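Local coordinates for sulfide-quinone reductase (Aquifex aeolicus, PDB 3HYW), which oxidises hydrogen sulfide with a quinone as electron acceptor, using FAD and building up polysulfur that is released typically as cyclooctasulfur, at residues Pro159-Ala164 against Pro189-Phe194; Val221-Ile226 against Thr248-Ser253. One frame throughout, in Å; residues are numbered along the deposited sequence.

Interaction 1 (Pro159-Ala164 against Pro189-Phe194); sequences PAYEFA and PYLGHF. With FAD (flavin-adenine dinucleotide), chain G.
Tyr161, on helix 158-173, meets segment 189-194 with its hydroxyl and with the CD2-CE2 side of its ring. Within the segment, after Pro189, Tyr190 to His193 form a type II beta turn, with a weak hydrogen bond from His193 N to Tyr190 O. Leu191, at the second position of that turn, lies beside the hydroxyl end of the tyrosine: its CA is 3.5 Å from Tyr161 OH, and its CG lies near the plane of the ring, 4.4 Å from Tyr161 CE1. Gly192 follows with the positive phi that favours glycine, and its amide is directed at the tyrosine. Gly192 N donates to Tyr161 OH at 3.1 Å, nearly straight at 167°. The same hydroxyl is hydrogen-bonded to Glu188 OE1, just ahead of the loop segment, while the other carboxylate oxygen of Glu188 takes the amide of Phe194. The His193 ring leads away from Tyr161, its NE2 hydrogen-bonded to Glu302 OE2. Phe194, with CG anti to its carbonyl carbon (chi1 -57°), brings the CE1 corner of its ring over one face of the tyrosine, 3.6 Å from Tyr161 CE2. This is an offset edge-to-face pair, the centroids 5.3 Å apart and the planes at 82°. Phe194 also borders the bound octathiocane; at the start of the helical segment, Pro159 CG packs 3.4 Å from FAD C6. A phenylalanine in place of Tyr161 would keep the ring but would probably leave the Gly192 amide and Glu188 OE1 without the hydroxyl they share. One phenol thus joins a backbone amide and a carboxylate at its tip to an aromatic pair on its face, tying the flavin-side helix to the loop that contributes Phe194 to the octathiocane pocket.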
ATOM      1  N   PRO A 159     -20.928  10.049  -0.019  1.00 33.79           N
ATOM      2  CA  PRO A 159     -22.170   9.301  -0.272  1.00 33.43           C
ATOM      3  C   PRO A 159     -22.077   8.230  -1.360  1.00 33.07           C
ATOM      4  O   PRO A 159     -22.797   7.233  -1.280  1.00 32.70           O
ATOM      5  CB  PRO A 159     -23.154  10.391  -0.689  1.00 33.82           C
ATOM      6  CG  PRO A 159     -22.616  11.634  -0.058  1.00 33.90           C
ATOM      7  CD  PRO A 159     -21.136  11.501  -0.164  1.00 33.80           C
ATOM      8  N   ALA A 160     -21.221   8.446  -2.363  1.00 32.16           N
ATOM      9  CA  ALA A 160     -20.978   7.452  -3.410  1.00 31.93           C
ATOM     10  C   ALA A 160     -20.290   6.213  -2.843  1.00 31.37           C
ATOM     11  O   ALA A 160     -20.676   5.096  -3.164  1.00 31.08           O
ATOM     12  CB  ALA A 160     -20.160   8.047  -4.553  1.00 31.60           C
ATOM     13  N   TYR A 161     -19.283   6.425  -1.996  1.00 31.09           N
ATOM     14  CA  TYR A 161     -18.617   5.332  -1.283  1.00 31.47           C
ATOM     15  C   TYR A 161     -19.578   4.579  -0.368  1.00 31.99           C
ATOM     16  O   TYR A 161     -19.577   3.342  -0.338  1.00 31.87           O
ATOM     17  CB  TYR A 161     -17.443   5.870  -0.470  1.00 31.27           C
ATOM     18  CG  TYR A 161     -16.279   6.278  -1.322  1.00 31.00           C
ATOM     19  CD1 TYR A 161     -15.362   5.329  -1.766  1.00 30.58           C
ATOM     20  CD2 TYR A 161     -16.103   7.603  -1.713  1.00 30.61           C
ATOM     21  CE1 TYR A 161     -14.295   5.695  -2.566  1.00 32.22           C
ATOM     22  CE2 TYR A 161     -15.035   7.973  -2.509  1.00 30.87           C
ATOM     23  CZ  TYR A 161     -14.137   7.010  -2.931  1.00 30.26           C
ATOM     24  OH  TYR A 161     -13.070   7.354  -3.715  1.00 31.24           O
ATOM     25  N   GLU A 162     -20.392   5.329   0.379  1.00 32.35           N
ATOM     26  CA  GLU A 162     -21.400   4.740   1.260  1.00 33.12           C
ATOM     27  C   GLU A 162     -22.359   3.858   0.483  1.00 32.73           C
ATOM     28  O   GLU A 162     -22.583   2.709   0.856  1.00 32.59           O
ATOM     29  CB  GLU A 162     -22.220   5.820   1.974  1.00 33.46           C
ATOM     30  CG  GLU A 162     -21.568   6.459   3.161  1.00 36.14           C
ATOM     31  CD  GLU A 162     -22.543   7.345   3.915  1.00 39.30           C
ATOM     32  OE1 GLU A 162     -23.095   8.277   3.287  1.00 41.66           O
ATOM     33  OE2 GLU A 162     -22.772   7.097   5.120  1.00 40.17           O
ATOM     34  N   PHE A 163     -22.925   4.410  -0.589  1.00 32.66           N
ATOM     35  CA  PHE A 163     -23.929   3.711  -1.393  1.00 32.67           C
ATOM     36  C   PHE A 163     -23.366   2.438  -2.028  1.00 32.54           C
ATOM     37  O   PHE A 163     -24.035   1.403  -2.061  1.00 32.40           O
ATOM     38  CB  PHE A 163     -24.511   4.639  -2.474  1.00 32.76           C
ATOM     39  CG  PHE A 163     -25.634   4.016  -3.268  1.00 33.19           C
ATOM     40  CD1 PHE A 163     -25.383   3.389  -4.488  1.00 33.60           C
ATOM     41  CD2 PHE A 163     -26.942   4.047  -2.789  1.00 33.13           C
ATOM     42  CE1 PHE A 163     -26.422   2.798  -5.220  1.00 33.64           C
ATOM     43  CE2 PHE A 163     -27.989   3.459  -3.515  1.00 33.31           C
ATOM     44  CZ  PHE A 163     -27.727   2.842  -4.733  1.00 33.09           C
ATOM     45  N   ALA A 164     -22.143   2.521  -2.533  1.00 32.22           N
ATOM     46  CA  ALA A 164     -21.496   1.359  -3.129  1.00 31.98           C
ATOM     47  C   ALA A 164     -21.333   0.224  -2.112  1.00 32.11           C
ATOM     48  O   ALA A 164     -21.627  -0.939  -2.412  1.00 32.26           O
ATOM     49  CB  ALA A 164     -20.162   1.752  -3.729  1.00 31.71           C
ATOM     50  N   PRO A 189      -8.377  11.751  -8.047  1.00 29.77           N
ATOM     51  CA  PRO A 189      -7.122  11.231  -8.584  1.00 29.62           C
ATOM     52  C   PRO A 189      -6.807   9.848  -8.020  1.00 29.88           C
ATOM     53  O   PRO A 189      -6.075   9.086  -8.636  1.00 29.39           O
ATOM     54  CB  PRO A 189      -6.081  12.249  -8.103  1.00 29.65           C
ATOM     55  CG  PRO A 189      -6.701  12.890  -6.898  1.00 29.55           C
ATOM     56  CD  PRO A 189      -8.166  12.937  -7.196  1.00 29.42           C
ATOM     57  N   TYR A 190      -7.362   9.543  -6.849  1.00 30.31           N
ATOM     58  CA  TYR A 190      -7.227   8.221  -6.234  1.00 30.77           C
ATOM     59  C   TYR A 190      -8.390   8.001  -5.281  1.00 30.84           C
ATOM     60  O   TYR A 190      -9.072   8.952  -4.905  1.00 31.09           O
ATOM     61  CB  TYR A 190      -5.887   8.087  -5.494  1.00 30.86           C
ATOM     62  CG  TYR A 190      -5.602   9.212  -4.531  1.00 31.03           C
ATOM     63  CD1 TYR A 190      -6.160   9.219  -3.254  1.00 31.35           C
ATOM     64  CD2 TYR A 190      -4.776  10.274  -4.894  1.00 32.74           C
ATOM     65  CE1 TYR A 190      -5.906  10.255  -2.365  1.00 31.65           C
ATOM     66  CE2 TYR A 190      -4.515  11.322  -4.004  1.00 32.53           C
ATOM     67  CZ  TYR A 190      -5.089  11.301  -2.747  1.00 31.47           C
ATOM     68  OH  TYR A 190      -4.842  12.314  -1.851  1.00 32.58           O
ATOM     69  N   LEU A 191      -8.613   6.753  -4.888  1.00 30.94           N
ATOM     70  CA  LEU A 191      -9.690   6.424  -3.955  1.00 31.27           C
ATOM     71  C   LEU A 191      -9.459   7.114  -2.614  1.00 31.07           C
ATOM     72  O   LEU A 191      -8.329   7.207  -2.156  1.00 31.09           O
ATOM     73  CB  LEU A 191      -9.742   4.916  -3.742  1.00 31.06           C
ATOM     74  CG  LEU A 191     -10.712   4.022  -4.520  1.00 31.93           C
ATOM     75  CD1 LEU A 191     -11.021   4.507  -5.931  1.00 31.96           C
ATOM     76  CD2 LEU A 191     -10.176   2.605  -4.518  1.00 31.16           C
ATOM     77  N   GLY A 192     -10.528   7.587  -1.981  1.00 31.13           N
ATOM     78  CA  GLY A 192     -10.402   8.191  -0.664  1.00 30.66           C
ATOM     79  C   GLY A 192      -9.701   9.540  -0.664  1.00 30.77           C
ATOM     80  O   GLY A 192      -9.158   9.958   0.366  1.00 30.60           O
ATOM     81  N   HIS A 193      -9.695  10.206  -1.823  1.00 30.65           N
ATOM     82  CA  HIS A 193      -9.280  11.606  -1.936  1.00 30.75           C
ATOM     83  C   HIS A 193     -10.340  12.533  -1.345  1.00 30.79           C
ATOM     84  O   HIS A 193     -10.008  13.472  -0.614  1.00 30.41           O
ATOM     85  CB  HIS A 193      -9.011  11.968  -3.403  1.00 30.82           C
ATOM     86  CG  HIS A 193      -8.573  13.383  -3.616  1.00 30.29           C
ATOM     87  ND1 HIS A 193      -9.463  14.429  -3.738  1.00 30.78           N
ATOM     88  CD2 HIS A 193      -7.340  13.921  -3.766  1.00 30.59           C
ATOM     89  CE1 HIS A 193      -8.798  15.552  -3.938  1.00 29.53           C
ATOM     90  NE2 HIS A 193      -7.508  15.272  -3.957  1.00 30.92           N
ATOM     91  N   PHE A 194     -11.608  12.280  -1.692  1.00 31.05           N
ATOM     92  CA  PHE A 194     -12.777  12.977  -1.120  1.00 31.37           C
ATOM     93  C   PHE A 194     -12.882  14.476  -1.441  1.00 31.84           C
ATOM     94  O   PHE A 194     -13.706  15.174  -0.856  1.00 31.75           O
ATOM     95  CB  PHE A 194     -12.860  12.795   0.405  1.00 31.35           C
ATOM     96  CG  PHE A 194     -12.904  11.358   0.869  1.00 31.32           C
ATOM     97  CD1 PHE A 194     -13.745  10.424   0.258  1.00 32.03           C
ATOM     98  CD2 PHE A 194     -12.128  10.953   1.957  1.00 32.53           C
ATOM     99  CE1 PHE A 194     -13.787   9.093   0.706  1.00 32.58           C
ATOM    100  CE2 PHE A 194     -12.167   9.629   2.422  1.00 32.22           C
ATOM    101  CZ  PHE A 194     -13.001   8.696   1.793  1.00 32.33           C
TER
HETATM  102  PA  FAD G 441     -29.544  21.370   2.485  1.00 23.13           P
HETATM  103  O1A FAD G 441     -29.502  20.706   3.837  1.00 21.98           O
HETATM  104  O2A FAD G 441     -29.702  20.527   1.257  1.00 24.09           O
HETATM  105  O5B FAD G 441     -30.726  22.443   2.560  1.00 24.67           O
HETATM  106  C5B FAD G 441     -31.004  23.395   1.546  1.00 24.01           C
HETATM  107  C4B FAD G 441     -32.431  23.871   1.770  1.00 24.36           C
HETATM  108  O4B FAD G 441     -32.704  25.008   0.952  1.00 25.28           O
HETATM  109  C3B FAD G 441     -33.437  22.808   1.361  1.00 25.54           C
HETATM  110  O3B FAD G 441     -34.496  22.784   2.325  1.00 25.86           O
HETATM  111  C2B FAD G 441     -33.945  23.291   0.017  1.00 25.73           C
HETATM  112  O2B FAD G 441     -35.267  22.830  -0.251  1.00 26.92           O
HETATM  113  C1B FAD G 441     -33.898  24.797   0.199  1.00 25.75           C
HETATM  114  N9A FAD G 441     -33.835  25.587  -1.060  1.00 26.20           N
HETATM  115  C8A FAD G 441     -33.127  25.304  -2.176  1.00 26.17           C
HETATM  116  N7A FAD G 441     -33.328  26.293  -3.082  1.00 26.59           N
HETATM  117  C5A FAD G 441     -34.173  27.193  -2.525  1.00 26.19           C
HETATM  118  C6A FAD G 441     -34.738  28.390  -2.960  1.00 26.33           C
HETATM  119  N6A FAD G 441     -34.462  28.868  -4.196  1.00 25.81           N
HETATM  120  N1A FAD G 441     -35.569  29.078  -2.134  1.00 26.27           N
HETATM  121  C2A FAD G 441     -35.855  28.620  -0.903  1.00 26.78           C
HETATM  122  N3A FAD G 441     -35.326  27.468  -0.459  1.00 26.57           N
HETATM  123  C4A FAD G 441     -34.482  26.743  -1.248  1.00 26.06           C
HETATM  124  N1  FAD G 441     -22.434  15.508   5.533  1.00 22.93           N
HETATM  125  C2  FAD G 441     -21.947  14.902   6.649  1.00 23.66           C
HETATM  126  O2  FAD G 441     -21.309  15.567   7.489  1.00 24.10           O
HETATM  127  N3  FAD G 441     -22.148  13.582   6.881  1.00 23.08           N
HETATM  128  C4  FAD G 441     -22.844  12.840   5.996  1.00 23.39           C
HETATM  129  O4  FAD G 441     -23.048  11.506   6.206  1.00 23.55           O
HETATM  130  C4X FAD G 441     -23.349  13.436   4.847  1.00 23.22           C
HETATM  131  N5  FAD G 441     -24.039  12.685   3.960  1.00 23.21           N
HETATM  132  C5X FAD G 441     -24.546  13.245   2.840  1.00 23.05           C
HETATM  133  C6  FAD G 441     -25.269  12.449   1.945  1.00 23.03           C
HETATM  134  C7  FAD G 441     -25.794  12.997   0.779  1.00 23.35           C
HETATM  135  C7M FAD G 441     -26.566  12.095  -0.167  1.00 23.27           C
HETATM  136  C8  FAD G 441     -25.590  14.353   0.513  1.00 23.43           C
HETATM  137  C8M FAD G 441     -26.130  15.015  -0.741  1.00 23.84           C
HETATM  138  C9  FAD G 441     -24.863  15.140   1.410  1.00 23.15           C
HETATM  139  C9A FAD G 441     -24.338  14.601   2.595  1.00 23.25           C
HETATM  140  N10 FAD G 441     -23.643  15.366   3.489  1.00 23.61           N
HETATM  141  C10 FAD G 441     -23.138  14.795   4.612  1.00 23.12           C
HETATM  142  C1' FAD G 441     -23.365  16.790   3.188  1.00 23.08           C
HETATM  143  C2' FAD G 441     -24.134  17.894   3.884  1.00 22.43           C
HETATM  144  O2' FAD G 441     -24.136  17.682   5.302  1.00 23.62           O
HETATM  145  C3' FAD G 441     -25.538  17.982   3.284  1.00 22.62           C
HETATM  146  O3' FAD G 441     -25.432  18.230   1.862  1.00 20.36           O
HETATM  147  C4' FAD G 441     -26.354  19.086   3.943  1.00 22.58           C
HETATM  148  O4' FAD G 441     -27.737  18.848   3.651  1.00 23.25           O
HETATM  149  C5' FAD G 441     -25.935  20.462   3.437  1.00 21.62           C
HETATM  150  O5' FAD G 441     -26.648  21.475   4.139  1.00 22.49           O
HETATM  151  P   FAD G 441     -27.206  22.799   3.407  1.00 21.98           P
HETATM  152  O1P FAD G 441     -27.959  23.599   4.437  1.00 21.34           O
HETATM  153  O2P FAD G 441     -26.103  23.466   2.615  1.00 20.22           O
HETATM  154  O3P FAD G 441     -28.223  22.250   2.282  1.00 21.19           O

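Interaction 2 (Val221-Ile226 against Thr248-Ser253); sequences VAVKAI and TMFMPS
Ile226 and Thr248 are the nearest CA pair between strands 222-226 and 248-251, 8.2 Å apart. The strand axes approach to 10.2 Å, too far for backbone pairing, and they run roughly antiparallel, the N-to-C directions at 139°. A classic beta bulge, in which Lys224 and Ala225 both face Ile232 of the neighbouring strand, lies between Val223 and Ile226; accordingly these two residues, three positions apart, both point at the other strand, where Thr248 and Phe250 meet them. Ile226 has CG1 anti to its carbonyl carbon (chi1 -61°), which carries CD1 to Phe250 CD2 at 3.7 Å, while CG2 branches off to Thr248 OG1 at 3.6 Å. The two contacts divide the side chain: the long branch meets the ring, the short one the threonine. Here two sheets of the pyridine nucleotide-disulphide oxidoreductase fold pack against each other: a three-stranded antiparallel sheet with 222-226 at its edge, and the mixed sheet in which strand 247-255 runs between 108-110 and 146-150. Diagonally across the ring from CD2, and on the same side of its plane, Val223 CG2 approaches Phe250 CE1 at 3.6 Å; both methyls come at it obliquely. Val231, from the strand next to 222-226, and Val147, from the strand next to 247-255, also touch Phe250, so aliphatic side chains of both sheets touch the ring. The hydroxyl of Thr248, although beside the Ile226 methyl, has its polar partner in Ser120 OG, and the Ile226 carbonyl is hydrogen-bonded to Asn119 ND2.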
ATOM      1  N   VAL A 221     -10.471   9.684 -13.880  1.00 30.12           N
ATOM      2  CA  VAL A 221     -11.083   9.707 -15.207  1.00 30.08           C
ATOM      3  C   VAL A 221     -12.323  10.591 -15.187  1.00 30.47           C
ATOM      4  O   VAL A 221     -12.871  10.890 -14.127  1.00 30.25           O
ATOM      5  CB  VAL A 221     -11.451   8.285 -15.730  1.00 29.75           C
ATOM      6  CG1 VAL A 221     -10.198   7.433 -15.948  1.00 29.58           C
ATOM      7  CG2 VAL A 221     -12.427   7.587 -14.787  1.00 29.60           C
ATOM      8  N   ALA A 222     -12.758  10.996 -16.373  1.00 31.07           N
ATOM      9  CA  ALA A 222     -13.906  11.879 -16.515  1.00 31.53           C
ATOM     10  C   ALA A 222     -15.055  11.107 -17.148  1.00 31.86           C
ATOM     11  O   ALA A 222     -15.006  10.770 -18.338  1.00 31.37           O
ATOM     12  CB  ALA A 222     -13.528  13.093 -17.380  1.00 31.88           C
ATOM     13  N   VAL A 223     -16.072  10.804 -16.342  1.00 32.09           N
ATOM     14  CA  VAL A 223     -17.299  10.189 -16.847  1.00 32.46           C
ATOM     15  C   VAL A 223     -17.963  11.191 -17.786  1.00 32.98           C
ATOM     16  O   VAL A 223     -18.241  12.336 -17.395  1.00 33.17           O
ATOM     17  CB  VAL A 223     -18.258   9.792 -15.698  1.00 32.49           C
ATOM     18  CG1 VAL A 223     -19.578   9.245 -16.243  1.00 32.36           C
ATOM     19  CG2 VAL A 223     -17.599   8.772 -14.798  1.00 31.90           C
ATOM     20  N   LYS A 224     -18.190  10.760 -19.024  1.00 33.14           N
ATOM     21  CA  LYS A 224     -18.704  11.639 -20.074  1.00 33.91           C
ATOM     22  C   LYS A 224     -20.161  11.356 -20.421  1.00 33.77           C
ATOM     23  O   LYS A 224     -20.895  12.255 -20.845  1.00 33.40           O
ATOM     24  CB  LYS A 224     -17.840  11.529 -21.336  1.00 34.05           C
ATOM     25  CG  LYS A 224     -16.446  12.137 -21.197  1.00 36.36           C
ATOM     26  CD  LYS A 224     -16.520  13.609 -20.767  1.00 38.72           C
ATOM     27  CE  LYS A 224     -15.144  14.228 -20.592  1.00 39.99           C
ATOM     28  NZ  LYS A 224     -14.732  15.009 -21.786  1.00 41.50           N
ATOM     29  N   ALA A 225     -20.567  10.101 -20.244  1.00 33.84           N
ATOM     30  CA  ALA A 225     -21.896   9.663 -20.629  1.00 34.19           C
ATOM     31  C   ALA A 225     -22.338   8.446 -19.849  1.00 34.56           C
ATOM     32  O   ALA A 225     -21.543   7.544 -19.561  1.00 34.73           O
ATOM     33  CB  ALA A 225     -21.959   9.369 -22.146  1.00 33.75           C
ATOM     34  N   ILE A 226     -23.622   8.437 -19.514  1.00 34.89           N
ATOM     35  CA  ILE A 226     -24.271   7.269 -18.959  1.00 35.60           C
ATOM     36  C   ILE A 226     -25.419   6.914 -19.893  1.00 36.12           C
ATOM     37  O   ILE A 226     -26.358   7.691 -20.075  1.00 36.20           O
ATOM     38  CB  ILE A 226     -24.768   7.507 -17.516  1.00 35.48           C
ATOM     39  CG1 ILE A 226     -23.580   7.843 -16.604  1.00 35.40           C
ATOM     40  CG2 ILE A 226     -25.501   6.280 -16.995  1.00 35.65           C
ATOM     41  CD1 ILE A 226     -23.911   8.768 -15.473  1.00 34.99           C
ATOM     42  N   THR A 248     -26.733   2.133 -12.512  1.00 33.91           N
ATOM     43  CA  THR A 248     -25.733   3.115 -12.097  1.00 33.66           C
ATOM     44  C   THR A 248     -26.265   4.085 -11.040  1.00 33.49           C
ATOM     45  O   THR A 248     -27.473   4.329 -10.944  1.00 33.53           O
ATOM     46  CB  THR A 248     -25.177   3.950 -13.292  1.00 33.57           C
ATOM     47  OG1 THR A 248     -26.221   4.752 -13.848  1.00 33.28           O
ATOM     48  CG2 THR A 248     -24.599   3.055 -14.376  1.00 33.83           C
ATOM     49  N   MET A 249     -25.344   4.627 -10.251  1.00 33.04           N
ATOM     50  CA  MET A 249     -25.643   5.706  -9.332  1.00 33.00           C
ATOM     51  C   MET A 249     -24.450   6.643  -9.370  1.00 32.91           C
ATOM     52  O   MET A 249     -23.358   6.288  -8.918  1.00 32.90           O
ATOM     53  CB  MET A 249     -25.872   5.170  -7.912  1.00 32.75           C
ATOM     54  CG  MET A 249     -26.606   6.128  -6.960  1.00 33.56           C
ATOM     55  SD  MET A 249     -25.773   7.692  -6.612  1.00 33.52           S
ATOM     56  CE  MET A 249     -24.392   7.167  -5.596  1.00 31.87           C
ATOM     57  N   PHE A 250     -24.659   7.837  -9.914  1.00 32.71           N
ATOM     58  CA  PHE A 250     -23.609   8.837  -9.957  1.00 32.86           C
ATOM     59  C   PHE A 250     -23.955  10.097  -9.184  1.00 33.49           C
ATOM     60  O   PHE A 250     -25.114  10.514  -9.135  1.00 33.69           O
ATOM     61  CB  PHE A 250     -23.193   9.147 -11.404  1.00 32.59           C
ATOM     62  CG  PHE A 250     -22.208   8.165 -11.947  1.00 32.16           C
ATOM     63  CD1 PHE A 250     -20.843   8.416 -11.865  1.00 30.70           C
ATOM     64  CD2 PHE A 250     -22.638   6.958 -12.488  1.00 31.36           C
ATOM     65  CE1 PHE A 250     -19.923   7.486 -12.325  1.00 30.71           C
ATOM     66  CE2 PHE A 250     -21.724   6.031 -12.962  1.00 30.77           C
ATOM     67  CZ  PHE A 250     -20.365   6.296 -12.881  1.00 31.18           C
ATOM     68  N   MET A 251     -22.936  10.669  -8.552  1.00 33.77           N
ATOM     69  CA  MET A 251     -23.051  11.978  -7.928  1.00 34.22           C
ATOM     70  C   MET A 251     -23.056  13.040  -9.018  1.00 34.38           C
ATOM     71  O   MET A 251     -22.277  12.948  -9.980  1.00 34.36           O
ATOM     72  CB  MET A 251     -21.881  12.238  -6.978  1.00 34.48           C
ATOM     73  CG  MET A 251     -21.710  11.202  -5.879  1.00 36.47           C
ATOM     74  SD  MET A 251     -23.159  11.005  -4.815  1.00 41.68           S
ATOM     75  CE  MET A 251     -23.305  12.650  -4.113  1.00 38.31           C
ATOM     76  N   PRO A 252     -23.956  14.030  -8.893  1.00 34.27           N
ATOM     77  CA  PRO A 252     -23.880  15.218  -9.729  1.00 34.29           C
ATOM     78  C   PRO A 252     -22.895  16.224  -9.140  1.00 34.41           C
ATOM     79  O   PRO A 252     -22.513  16.107  -7.970  1.00 34.49           O
ATOM     80  CB  PRO A 252     -25.308  15.766  -9.684  1.00 34.08           C
ATOM     81  CG  PRO A 252     -25.846  15.330  -8.363  1.00 34.18           C
ATOM     82  CD  PRO A 252     -25.111  14.069  -7.970  1.00 34.48           C
ATOM     83  N   SER A 253     -22.458  17.179  -9.955  1.00 34.43           N
ATOM     84  CA  SER A 253     -21.677  18.303  -9.452  1.00 34.54           C
ATOM     85  C   SER A 253     -22.647  19.369  -8.930  1.00 34.60           C
ATOM     86  O   SER A 253     -23.854  19.295  -9.181  1.00 34.41           O
ATOM     87  CB  SER A 253     -20.773  18.866 -10.545  1.00 34.54           C
ATOM     88  OG  SER A 253     -21.539  19.406 -11.605  1.00 34.25           O
TER

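Overall arrangement
Both contacts are buried, with centres 13 Å apart, and they follow one another along the chain. Interaction 1 joins helix 158-173 to a loop beside the polysulfur pocket, and its aromatic packing is combined with a polar anchor. Interaction 2 lies away from the annotated sites and joins two sheets mainly through apolar side chains, with a threonine hydroxyl at one end. The two contacts touch each other where the helix of interaction 1 packs on strand 247-255 of interaction 2: Phe163 CE1 is 3.6 Å from Met249 CB and Ala160 CB 3.8 Å from Met251 CG. Met251 in turn touches the bound hydrosulfuric acid, placing this strand beside the bound hydrogen sulfide.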